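Local coordinates for cytochrome C-type biogenesis protein ccmF (Thermus thermophilus, PDB 6ZMQ), which is a heme-binding integral membrane protein that probably acts as the heme lyase in cytochrome c maturation, at residues Leu32-Leu37 and Arg58-Pro63; Trp255-Val260 and Phe404-Ser409; Leu579-Gln584 and Leu589-Val594. One frame throughout, in Å; residues are numbered along the deposited sequence.

The three contacts lie well apart and share no helix or strand. Contact 1, on the surface about 29 Å from the centre of the chain, joins helix 20-47 to the start of helix 61-81 by apolar side-chain packing. Contact 2, on the other side of that centre and partly buried, docks a tryptophan-rich loop on helix 402-422; here aromatic packing is combined with a polar cluster that takes in a detergent headgroup. Contact 3 belongs to the beta structure near the C-terminal end and ties the two arms of a hairpin mainly by backbone hydrogen bonds, with side chains packing beside them. Chemistry thus follows place: apolar between membrane helices, mixed at the loop, backbone-led in the hairpin.

Contact 1: Leu32-Leu37 and Arg58-Pro63; sequences LAFSLL and RALVFP
Phe34 turns one face of its ring to Pro63, whose CB sits 3.6 Å from the centroid of the Phe34 ring and only 15° off the ring normal. This is a CH-pi contact over the face, shifted somewhat toward the rim, and the two side chains cross at about a right angle. The ring reaches this place because its CG lies anti to the carbonyl carbon (chi1 -68°), which carries it out from helix 20-47 toward the start of helix 61-81. Leu60 also crosses Phe34 at about a right angle, but it approaches the ring obliquely, with Leu60 CD2 3.8 Å from Phe34 CD1. The other branch of Leu60 reaches the next turn of helix 20-47: Leu60 CD1 is 4.1 Å from Leu37 CD2 and Leu60 CD1 is 3.9 Å from Leu37 C. The branched leucine therefore fills the corner between two residues three positions apart on one helical face.

Leu60 is the N-cap residue of helix 61-81, and Pro63 stands in that helix's first turn, where a residue without an N-H costs no helical hydrogen bond. The two helices are predicted membrane spans, linked through a short helix. On another side of the pair, Ser35 and Val61 both lean on Phe146 of helix 135-157, while the Ser35 hydroxyl is hydrogen-bonded to the carbonyl of Ala31. The side-chain contacts across the interface are apolar, though the ring rim also rests by the Pro63 carbonyl oxygen. Stability should therefore come mainly from shape and dispersion, which suits a surface likely to border lipid.

Contact 2: Trp255-Val260 and Phe404-Ser409; sequences WAWDPV and FFNQVS. With LMT (dodecyl-beta-D-maltoside), chain D.
Trp257 belongs to the tryptophan-rich WWD motif of the heme-handling CcmF/CcsA family, and here its indole lies against Phe405 and Asn406 of helix 402-422. Phe405 CB is over the ring, 3.6 Å from the centroid of the Trp257 five-membered ring and 15° off its normal, a CH-pi contact. The phenyl group beyond it leans obliquely on the indole, with the Phe405 ring and the six-membered ring of Trp257 5.1 Å apart at their centroids. A wide indole suits this place because it offers a large apolar face and, at its edge, an N-H.

That N-H is used by Asn406: Trp257 NE1 donates to Asn406 OD1 over 3.2 Å. With CG anti to the carbonyl carbon (chi1 -78°), the asparagine brings its amide end nearer the indole than its CB. The bond is bent (153°), and the donor stands above the carbonyl plane of the amide instead of on a lone pair. The motif loop runs between helices 224-247 and 266-284, so the pairing joins the Cytochrome C assembly region of the sequence to its CcmF C-terminal region. On its opposite face, Trp257 receives the NE1 corner of Trp255, which is itself held edge-to-face by Phe265 and engaged in a cation-pi contact with Lys238.

A dodecyl maltoside molecule, a detergent, lies against the contact. Asn406 ND2 donates to its O2' over 2.8 Å, and O2' in turn makes a weak bond to Asn406 OD1, while lying at the indole edge 3.2 Å from Trp257 CD1. The detergent's alkyl chain runs over one face of Trp255, its C9 3.8 Å from Trp255 CZ3.

Contact 3: Leu579-Gln584 and Leu589-Val594; sequences LHFYPQ and LPAPKV
Tyr582 and Val594 meet through their first torsions: in the tyrosine CG is anti to the carbonyl carbon (chi1 -51°), and in the valine CG1 takes that position (chi1 -80°), leaving CG2 between the backbone N and the carbonyl carbon. Val594 CG2 thereby comes to 3.5 Å from Tyr582 CE2, the two side chains crossing obliquely. The same methyl lies 3.6 Å from His580 CB, and His580 and Val594 run side by side in one direction. A beta-branched residue is apt here, since a compact methyl close to the backbone can serve two neighbours at once.

Phe581 and Lys593 share another side. The aliphatic part of the lysine is laid over the phenyl face, with Lys593 CG 4.1 Å from the centroid of the Phe581 ring, before the bent chain carries the ammonium group toward a cation-pi contact with Trp251. Phe609 also meets the Phe581 ring.

These are the arms of a beta hairpin: strand 578-581 and the short, weakly bonded strand 593-594, outermost in its antiparallel sheet within the chain. The bonds continue past the strands. Tyr582 N to Pro592 O (3.0 Å) and Gln584 N to Pro590 O (3.0 Å) are the firmer; His580 N to Val594 O (3.2 Å) is longer and more bent. Tyr582 O receives a CA-H...O contact from Ala591 CA at 3.2 Å and 164°. Pro590 and Pro592 accept through their carbonyls but have no N-H, so at two of the three rungs proline withholds the return bond.

Contact 1: Leu32-Leu37 and Arg58-Pro63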
loop_
_atom_site.group_PDB
_atom_site.type_symbol
_atom_site.label_atom_id
_atom_site.label_comp_id
_atom_site.label_asym_id
_atom_site.label_seq_id
_atom_site.Cartn_x
_atom_site.Cartn_y
_atom_site.Cartn_z
ATOM N N LEU A 32 6.043 22.423 15.212
ATOM C CA LEU A 32 6.080 23.353 14.092
ATOM C C LEU A 32 7.234 24.342 14.237
ATOM O O LEU A 32 7.902 24.674 13.252
ATOM C CB LEU A 32 4.755 24.101 14.016
ATOM C CG LEU A 32 4.325 24.758 12.700
ATOM C CD1 LEU A 32 3.039 25.535 12.910
ATOM C CD2 LEU A 32 5.382 25.621 12.060
ATOM N N ALA A 33 7.482 24.813 15.473
ATOM C CA ALA A 33 8.570 25.755 15.733
ATOM C C ALA A 33 9.938 25.103 15.517
ATOM O O ALA A 33 10.819 25.696 14.865
ATOM C CB ALA A 33 8.447 26.311 17.151
ATOM N N PHE A 34 10.109 23.864 16.014
ATOM C CA PHE A 34 11.370 23.140 15.844
ATOM C C PHE A 34 11.630 22.815 14.379
ATOM O O PHE A 34 12.756 22.969 13.893
ATOM C CB PHE A 34 11.381 21.843 16.662
ATOM C CG PHE A 34 11.414 22.051 18.153
ATOM C CD1 PHE A 34 12.199 23.051 18.733
ATOM C CD2 PHE A 34 10.682 21.214 18.982
ATOM C CE1 PHE A 34 12.216 23.239 20.123
ATOM C CE2 PHE A 34 10.687 21.392 20.354
ATOM C CZ PHE A 34 11.464 22.403 20.932
ATOM N N SER A 35 10.587 22.382 13.655
ATOM C CA SER A 35 10.764 22.040 12.249
ATOM C C SER A 35 10.931 23.275 11.362
ATOM O O SER A 35 11.641 23.213 10.349
ATOM C CB SER A 35 9.615 21.157 11.782
ATOM O OG SER A 35 9.313 20.180 12.767
ATOM N N LEU A 36 10.291 24.402 11.719
ATOM C CA LEU A 36 10.490 25.658 10.993
ATOM C C LEU A 36 11.915 26.158 11.119
ATOM O O LEU A 36 12.533 26.568 10.126
ATOM C CB LEU A 36 9.538 26.741 11.500
ATOM C CG LEU A 36 8.232 27.112 10.799
ATOM C CD1 LEU A 36 7.388 28.012 11.712
ATOM C CD2 LEU A 36 8.490 27.757 9.440
ATOM N N LEU A 37 12.456 26.147 12.337
ATOM C CA LEU A 37 13.816 26.644 12.470
ATOM C C LEU A 37 14.823 25.595 11.990
ATOM O O LEU A 37 15.928 25.955 11.577
ATOM C CB LEU A 37 14.042 27.117 13.908
ATOM C CG LEU A 37 15.356 27.792 14.309
ATOM C CD1 LEU A 37 15.143 29.300 14.283
ATOM C CD2 LEU A 37 15.793 27.404 15.711
ATOM N N ARG A 58 20.505 19.451 12.540
ATOM C CA ARG A 58 20.713 18.149 13.177
ATOM C C ARG A 58 20.500 18.186 14.684
ATOM O O ARG A 58 20.471 17.132 15.324
ATOM C CB ARG A 58 22.125 17.622 12.911
ATOM C CG ARG A 58 22.417 17.096 11.521
ATOM C CD ARG A 58 23.728 16.338 11.561
ATOM N NE ARG A 58 24.162 15.841 10.266
ATOM C CZ ARG A 58 25.343 15.271 10.046
ATOM N NH1 ARG A 58 25.605 14.708 8.880
ATOM N NH2 ARG A 58 26.243 15.206 11.019
ATOM N N ALA A 59 20.511 19.366 15.296
ATOM C CA ALA A 59 20.171 19.434 16.706
ATOM C C ALA A 59 18.668 19.413 16.929
ATOM O O ALA A 59 18.224 18.999 18.003
ATOM C CB ALA A 59 20.789 20.678 17.350
ATOM N N LEU A 60 17.877 19.854 15.951
ATOM C CA LEU A 60 16.433 19.955 16.154
ATOM C C LEU A 60 15.624 18.745 15.673
ATOM O O LEU A 60 14.391 18.802 15.708
ATOM C CB LEU A 60 15.886 21.216 15.489
ATOM C CG LEU A 60 16.469 22.547 15.952
ATOM C CD1 LEU A 60 16.455 23.468 14.788
ATOM C CD2 LEU A 60 15.652 23.134 17.099
ATOM N N VAL A 61 16.265 17.657 15.241
ATOM C CA VAL A 61 15.507 16.484 14.794
ATOM C C VAL A 61 14.885 15.750 15.980
ATOM O O VAL A 61 13.740 15.290 15.912
ATOM C CB VAL A 61 16.389 15.545 13.949
ATOM C CG1 VAL A 61 16.484 16.041 12.512
ATOM C CG2 VAL A 61 17.758 15.436 14.549
ATOM N N PHE A 62 15.642 15.607 17.068
ATOM C CA PHE A 62 15.119 14.992 18.288
ATOM C C PHE A 62 14.023 15.821 18.983
ATOM O O PHE A 62 12.995 15.222 19.352
ATOM C CB PHE A 62 16.313 14.643 19.196
ATOM C CG PHE A 62 16.052 13.540 20.183
ATOM C CD1 PHE A 62 15.797 12.242 19.754
ATOM C CD2 PHE A 62 16.108 13.800 21.552
ATOM C CE1 PHE A 62 15.577 11.227 20.671
ATOM C CE2 PHE A 62 15.883 12.799 22.477
ATOM C CZ PHE A 62 15.619 11.505 22.036
ATOM N N PRO A 63 14.131 17.163 19.168
ATOM C CA PRO A 63 12.985 17.882 19.771
ATOM C C PRO A 63 11.717 17.955 18.923
ATOM O O PRO A 63 10.616 17.972 19.496
ATOM C CB PRO A 63 13.559 19.283 20.020
ATOM C CG PRO A 63 14.966 19.059 20.266
ATOM C CD PRO A 63 15.313 18.061 19.212
#

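Contact 2: Trp255-Val260 and Phe404-Ser409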
loop_
_atom_site.group_PDB
_atom_site.type_symbol
_atom_site.label_atom_id
_atom_site.label_comp_id
_atom_site.label_asym_id
_atom_site.label_seq_id
_atom_site.Cartn_x
_atom_site.Cartn_y
_atom_site.Cartn_z
ATOM N N TRP A 255 -10.715 -6.214 -5.768
ATOM C CA TRP A 255 -10.194 -5.020 -6.411
ATOM C C TRP A 255 -11.343 -4.112 -6.801
ATOM O O TRP A 255 -12.374 -4.577 -7.290
ATOM C CB TRP A 255 -9.385 -5.365 -7.662
ATOM C CG TRP A 255 -8.488 -4.257 -8.102
ATOM C CD1 TRP A 255 -8.786 -3.243 -8.967
ATOM C CD2 TRP A 255 -7.136 -4.057 -7.701
ATOM N NE1 TRP A 255 -7.703 -2.421 -9.118
ATOM C CE2 TRP A 255 -6.674 -2.901 -8.354
ATOM C CE3 TRP A 255 -6.271 -4.741 -6.846
ATOM C CZ2 TRP A 255 -5.388 -2.420 -8.179
ATOM C CZ3 TRP A 255 -4.998 -4.265 -6.679
ATOM C CH2 TRP A 255 -4.566 -3.116 -7.336
ATOM N N ALA A 256 -11.160 -2.818 -6.588
ATOM C CA ALA A 256 -12.097 -1.811 -7.052
ATOM C C ALA A 256 -11.347 -0.816 -7.921
ATOM O O ALA A 256 -10.214 -0.436 -7.609
ATOM C CB ALA A 256 -12.775 -1.102 -5.882
ATOM N N TRP A 257 -11.973 -0.408 -9.022
ATOM C CA TRP A 257 -11.374 0.535 -9.953
ATOM C C TRP A 257 -11.919 1.950 -9.775
ATOM O O TRP A 257 -11.742 2.791 -10.665
ATOM C CB TRP A 257 -11.592 0.066 -11.390
ATOM C CG TRP A 257 -10.707 -1.066 -11.862
ATOM C CD1 TRP A 257 -11.126 -2.273 -12.337
ATOM C CD2 TRP A 257 -9.270 -1.079 -11.952
ATOM N NE1 TRP A 257 -10.048 -3.044 -12.701
ATOM C CE2 TRP A 257 -8.897 -2.337 -12.473
ATOM C CE3 TRP A 257 -8.265 -0.157 -11.639
ATOM C CZ2 TRP A 257 -7.566 -2.694 -12.691
ATOM C CZ3 TRP A 257 -6.939 -0.517 -11.851
ATOM C CH2 TRP A 257 -6.605 -1.772 -12.372
ATOM N N ASP A 258 -12.560 2.229 -8.642
ATOM C CA ASP A 258 -13.118 3.543 -8.351
ATOM C C ASP A 258 -11.958 4.501 -8.041
ATOM O O ASP A 258 -10.860 4.035 -7.723
ATOM C CB ASP A 258 -14.187 3.380 -7.247
ATOM C CG ASP A 258 -13.639 2.918 -5.893
ATOM O OD1 ASP A 258 -12.789 3.589 -5.272
ATOM O OD2 ASP A 258 -14.123 1.874 -5.413
ATOM N N PRO A 259 -12.148 5.839 -8.143
ATOM C CA PRO A 259 -10.987 6.758 -8.036
ATOM C C PRO A 259 -10.295 6.812 -6.675
ATOM O O PRO A 259 -9.208 7.397 -6.580
ATOM C CB PRO A 259 -11.578 8.134 -8.383
ATOM C CG PRO A 259 -12.858 7.880 -9.020
ATOM C CD PRO A 259 -13.366 6.589 -8.525
ATOM N N VAL A 260 -10.883 6.238 -5.629
ATOM C CA VAL A 260 -10.209 6.169 -4.339
ATOM C C VAL A 260 -9.234 4.997 -4.310
ATOM O O VAL A 260 -8.105 5.121 -3.819
ATOM C CB VAL A 260 -11.270 6.073 -3.224
ATOM C CG1 VAL A 260 -10.642 5.807 -1.860
ATOM C CG2 VAL A 260 -12.114 7.334 -3.198
ATOM N N PHE A 404 -12.408 -0.630 -19.516
ATOM C CA PHE A 404 -11.172 0.095 -19.833
ATOM C C PHE A 404 -10.002 -0.445 -19.016
ATOM O O PHE A 404 -8.984 -0.857 -19.583
ATOM C CB PHE A 404 -11.378 1.599 -19.558
ATOM C CG PHE A 404 -10.340 2.553 -20.186
ATOM C CD1 PHE A 404 -9.246 2.116 -20.944
ATOM C CD2 PHE A 404 -10.465 3.921 -19.954
ATOM C CE1 PHE A 404 -8.327 3.018 -21.459
ATOM C CE2 PHE A 404 -9.551 4.829 -20.473
ATOM C CZ PHE A 404 -8.483 4.376 -21.224
ATOM N N PHE A 405 -10.147 -0.476 -17.690
ATOM C CA PHE A 405 -9.017 -0.818 -16.834
ATOM C C PHE A 405 -8.658 -2.298 -16.922
ATOM O O PHE A 405 -7.474 -2.644 -16.879
ATOM C CB PHE A 405 -9.281 -0.371 -15.397
ATOM C CG PHE A 405 -9.286 1.125 -15.230
ATOM C CD1 PHE A 405 -8.286 1.888 -15.820
ATOM C CD2 PHE A 405 -10.260 1.763 -14.473
ATOM C CE1 PHE A 405 -8.268 3.260 -15.683
ATOM C CE2 PHE A 405 -10.245 3.143 -14.326
ATOM C CZ PHE A 405 -9.245 3.889 -14.935
ATOM N N ASN A 406 -9.649 -3.178 -17.105
ATOM C CA ASN A 406 -9.342 -4.597 -17.285
ATOM C C ASN A 406 -8.640 -4.860 -18.620
ATOM O O ASN A 406 -7.646 -5.606 -18.677
ATOM C CB ASN A 406 -10.614 -5.434 -17.167
ATOM C CG ASN A 406 -11.051 -5.635 -15.723
ATOM O OD1 ASN A 406 -10.264 -5.468 -14.791
ATOM N ND2 ASN A 406 -12.306 -6.023 -15.538
ATOM N N GLN A 407 -9.129 -4.242 -19.707
ATOM C CA GLN A 407 -8.557 -4.515 -21.020
ATOM C C GLN A 407 -7.203 -3.838 -21.199
ATOM O O GLN A 407 -6.431 -4.226 -22.084
ATOM C CB GLN A 407 -9.531 -4.116 -22.136
ATOM C CG GLN A 407 -9.453 -2.679 -22.624
ATOM C CD GLN A 407 -10.700 -2.280 -23.387
ATOM O OE1 GLN A 407 -11.724 -2.957 -23.316
ATOM N NE2 GLN A 407 -10.614 -1.188 -24.131
ATOM N N VAL A 408 -6.902 -2.800 -20.407
ATOM C CA VAL A 408 -5.525 -2.305 -20.419
ATOM C C VAL A 408 -4.634 -3.123 -19.481
ATOM O O VAL A 408 -3.441 -3.288 -19.749
ATOM C CB VAL A 408 -5.438 -0.787 -20.133
ATOM C CG1 VAL A 408 -6.227 0.012 -21.174
ATOM C CG2 VAL A 408 -5.841 -0.422 -18.713
ATOM N N SER A 409 -5.182 -3.658 -18.378
ATOM C CA SER A 409 -4.330 -4.292 -17.374
ATOM C C SER A 409 -3.872 -5.681 -17.802
ATOM O O SER A 409 -2.776 -6.111 -17.427
ATOM C CB SER A 409 -5.047 -4.353 -16.025
ATOM O OG SER A 409 -5.594 -3.090 -15.692
HETATM C C1B LMT D . -17.603 -6.877 -10.281
HETATM C C2B LMT D . -18.354 -6.734 -11.644
HETATM C C3B LMT D . -19.859 -7.159 -11.606
HETATM C C4B LMT D . -20.328 -7.797 -10.269
HETATM C C5B LMT D . -19.825 -6.860 -9.158
HETATM C C6B LMT D . -20.389 -7.302 -7.814
HETATM O O1B LMT D . -16.503 -5.994 -10.242
HETATM O O2B LMT D . -18.236 -5.424 -12.031
HETATM O O3B LMT D . -20.172 -7.939 -12.683
HETATM O "O4'" LMT D . -21.702 -7.884 -10.221
HETATM O O5B LMT D . -18.395 -6.717 -9.104
HETATM O O6B LMT D . -21.757 -7.236 -7.838
HETATM C "C1'" LMT D . -12.275 -6.158 -10.841
HETATM C "C2'" LMT D . -13.174 -5.991 -12.108
HETATM C "C3'" LMT D . -14.622 -5.564 -11.701
HETATM C "C4'" LMT D . -15.218 -6.478 -10.608
HETATM C "C5'" LMT D . -14.216 -6.303 -9.438
HETATM C "C6'" LMT D . -14.641 -6.859 -8.106
HETATM O "O1'" LMT D . -11.165 -6.913 -11.142
HETATM O "O2'" LMT D . -12.658 -5.008 -12.909
HETATM O "O3'" LMT D . -15.436 -5.531 -12.792
HETATM O "O5'" LMT D . -12.968 -6.875 -9.804
HETATM O "O6'" LMT D . -14.586 -8.219 -8.244
HETATM C C1 LMT D . -9.966 -6.209 -11.430
HETATM C C2 LMT D . -8.849 -7.075 -10.913
HETATM C C3 LMT D . -7.582 -7.126 -11.717
HETATM C C4 LMT D . -6.674 -5.990 -11.305
HETATM C C5 LMT D . -5.393 -6.066 -12.083
HETATM C C6 LMT D . -4.177 -5.643 -11.310
HETATM C C7 LMT D . -4.094 -6.364 -9.993
HETATM C C8 LMT D . -2.673 -6.707 -9.708
HETATM C C9 LMT D . -2.247 -6.318 -8.331
HETATM C C10 LMT D . -0.795 -6.662 -8.178
HETATM C C11 LMT D . -0.354 -6.390 -6.780
HETATM C C12 LMT D . 0.682 -7.365 -6.340
#

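Contact 3: Leu579-Gln584 and Leu589-Val594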
loop_
_atom_site.group_PDB
_atom_site.type_symbol
_atom_site.label_atom_id
_atom_site.label_comp_id
_atom_site.label_asym_id
_atom_site.label_seq_id
_atom_site.Cartn_x
_atom_site.Cartn_y
_atom_site.Cartn_z
ATOM N N LEU A 579 -23.577 -17.377 7.435
ATOM C CA LEU A 579 -23.213 -16.051 6.936
ATOM C C LEU A 579 -23.913 -14.968 7.748
ATOM O O LEU A 579 -24.915 -15.233 8.418
ATOM C CB LEU A 579 -23.590 -15.900 5.466
ATOM C CG LEU A 579 -25.049 -16.266 5.206
ATOM C CD1 LEU A 579 -25.569 -15.493 4.067
ATOM C CD2 LEU A 579 -25.195 -17.750 4.881
ATOM N N HIS A 580 -23.399 -13.732 7.691
ATOM C CA HIS A 580 -23.787 -12.783 8.719
ATOM C C HIS A 580 -24.441 -11.540 8.119
ATOM O O HIS A 580 -24.413 -11.320 6.905
ATOM C CB HIS A 580 -22.540 -12.410 9.499
ATOM C CG HIS A 580 -22.726 -12.282 10.975
ATOM N ND1 HIS A 580 -22.194 -13.198 11.857
ATOM C CD2 HIS A 580 -23.297 -11.319 11.734
ATOM C CE1 HIS A 580 -22.473 -12.832 13.093
ATOM N NE2 HIS A 580 -23.144 -11.697 13.047
ATOM N N PHE A 581 -25.042 -10.727 8.990
ATOM C CA PHE A 581 -25.594 -9.443 8.566
ATOM C C PHE A 581 -25.660 -8.527 9.773
ATOM O O PHE A 581 -25.975 -8.996 10.872
ATOM C CB PHE A 581 -27.004 -9.606 8.003
ATOM C CG PHE A 581 -27.303 -8.730 6.835
ATOM C CD1 PHE A 581 -26.743 -7.468 6.723
ATOM C CD2 PHE A 581 -28.177 -9.161 5.853
ATOM C CE1 PHE A 581 -27.028 -6.668 5.644
ATOM C CE2 PHE A 581 -28.462 -8.361 4.766
ATOM C CZ PHE A 581 -27.891 -7.110 4.659
ATOM N N TYR A 582 -25.428 -7.228 9.584
ATOM C CA TYR A 582 -25.644 -6.301 10.687
ATOM C C TYR A 582 -26.642 -5.223 10.311
ATOM O O TYR A 582 -26.313 -4.347 9.499
ATOM C CB TYR A 582 -24.358 -5.621 11.138
ATOM C CG TYR A 582 -23.258 -6.573 11.399
ATOM C CD1 TYR A 582 -23.418 -7.586 12.328
ATOM C CD2 TYR A 582 -22.026 -6.410 10.785
ATOM C CE1 TYR A 582 -22.409 -8.463 12.581
ATOM C CE2 TYR A 582 -20.992 -7.256 11.063
ATOM C CZ TYR A 582 -21.188 -8.295 11.956
ATOM O OH TYR A 582 -20.170 -9.172 12.243
ATOM N N PRO A 583 -27.782 -4.948 11.127
ATOM C CA PRO A 583 -28.780 -3.634 11.386
ATOM C C PRO A 583 -27.648 -3.095 12.299
ATOM O O PRO A 583 -27.542 -3.592 13.376
ATOM C CB PRO A 583 -30.006 -4.372 11.892
ATOM C CG PRO A 583 -29.919 -5.652 11.166
ATOM C CD PRO A 583 -28.564 -6.049 11.653
ATOM N N GLN A 584 -26.705 -2.251 11.815
ATOM C CA GLN A 584 -25.679 -1.692 12.694
ATOM C C GLN A 584 -26.154 -0.316 13.154
ATOM O O GLN A 584 -26.373 0.570 12.330
ATOM C CB GLN A 584 -24.324 -1.642 11.988
ATOM C CG GLN A 584 -23.127 -1.355 12.910
ATOM C CD GLN A 584 -21.974 -2.336 12.705
ATOM O OE1 GLN A 584 -22.096 -3.306 11.957
ATOM N NE2 GLN A 584 -20.856 -2.090 13.380
ATOM N N LEU A 589 -28.632 3.593 10.393
ATOM C CA LEU A 589 -29.127 2.219 10.519
ATOM C C LEU A 589 -28.904 1.335 9.292
ATOM O O LEU A 589 -29.862 0.713 8.812
ATOM C CB LEU A 589 -30.611 2.235 10.900
ATOM C CG LEU A 589 -30.950 2.193 12.401
ATOM C CD1 LEU A 589 -30.355 0.942 13.007
ATOM C CD2 LEU A 589 -30.500 3.426 13.194
ATOM N N PRO A 590 -27.664 1.210 8.762
ATOM C CA PRO A 590 -27.506 0.456 7.527
ATOM C C PRO A 590 -27.383 -1.033 7.772
ATOM O O PRO A 590 -27.180 -1.529 8.898
ATOM C CB PRO A 590 -26.223 1.033 6.929
ATOM C CG PRO A 590 -25.402 1.324 8.091
ATOM C CD PRO A 590 -26.325 1.580 9.268
ATOM N N ALA A 591 -27.568 -1.758 6.679
ATOM C CA ALA A 591 -27.314 -3.187 6.646
ATOM C C ALA A 591 -26.040 -3.515 5.862
ATOM O O ALA A 591 -26.116 -3.808 4.659
ATOM C CB ALA A 591 -28.530 -3.886 6.033
ATOM N N PRO A 592 -24.823 -3.485 6.485
ATOM C CA PRO A 592 -23.674 -4.096 5.814
ATOM C C PRO A 592 -23.495 -5.556 6.194
ATOM O O PRO A 592 -23.839 -6.005 7.303
ATOM C CB PRO A 592 -22.494 -3.230 6.271
ATOM C CG PRO A 592 -22.861 -2.826 7.605
ATOM C CD PRO A 592 -24.346 -2.600 7.568
ATOM N N LYS A 593 -23.002 -6.308 5.221
ATOM C CA LYS A 593 -22.745 -7.727 5.348
ATOM C C LYS A 593 -21.342 -7.971 5.895
ATOM O O LYS A 593 -20.443 -7.131 5.766
ATOM C CB LYS A 593 -22.881 -8.389 3.977
ATOM C CG LYS A 593 -24.233 -8.143 3.351
ATOM C CD LYS A 593 -24.403 -8.711 1.973
ATOM C CE LYS A 593 -23.559 -7.948 0.968
ATOM N NZ LYS A 593 -24.018 -6.547 0.820
ATOM N N VAL A 594 -21.162 -9.142 6.513
ATOM C CA VAL A 594 -19.868 -9.826 6.541
ATOM C C VAL A 594 -20.107 -11.267 6.084
ATOM O O VAL A 594 -20.962 -12.002 6.624
ATOM C CB VAL A 594 -19.124 -9.763 7.888
ATOM C CG1 VAL A 594 -18.409 -8.432 8.058
ATOM C CG2 VAL A 594 -19.994 -9.952 9.022
#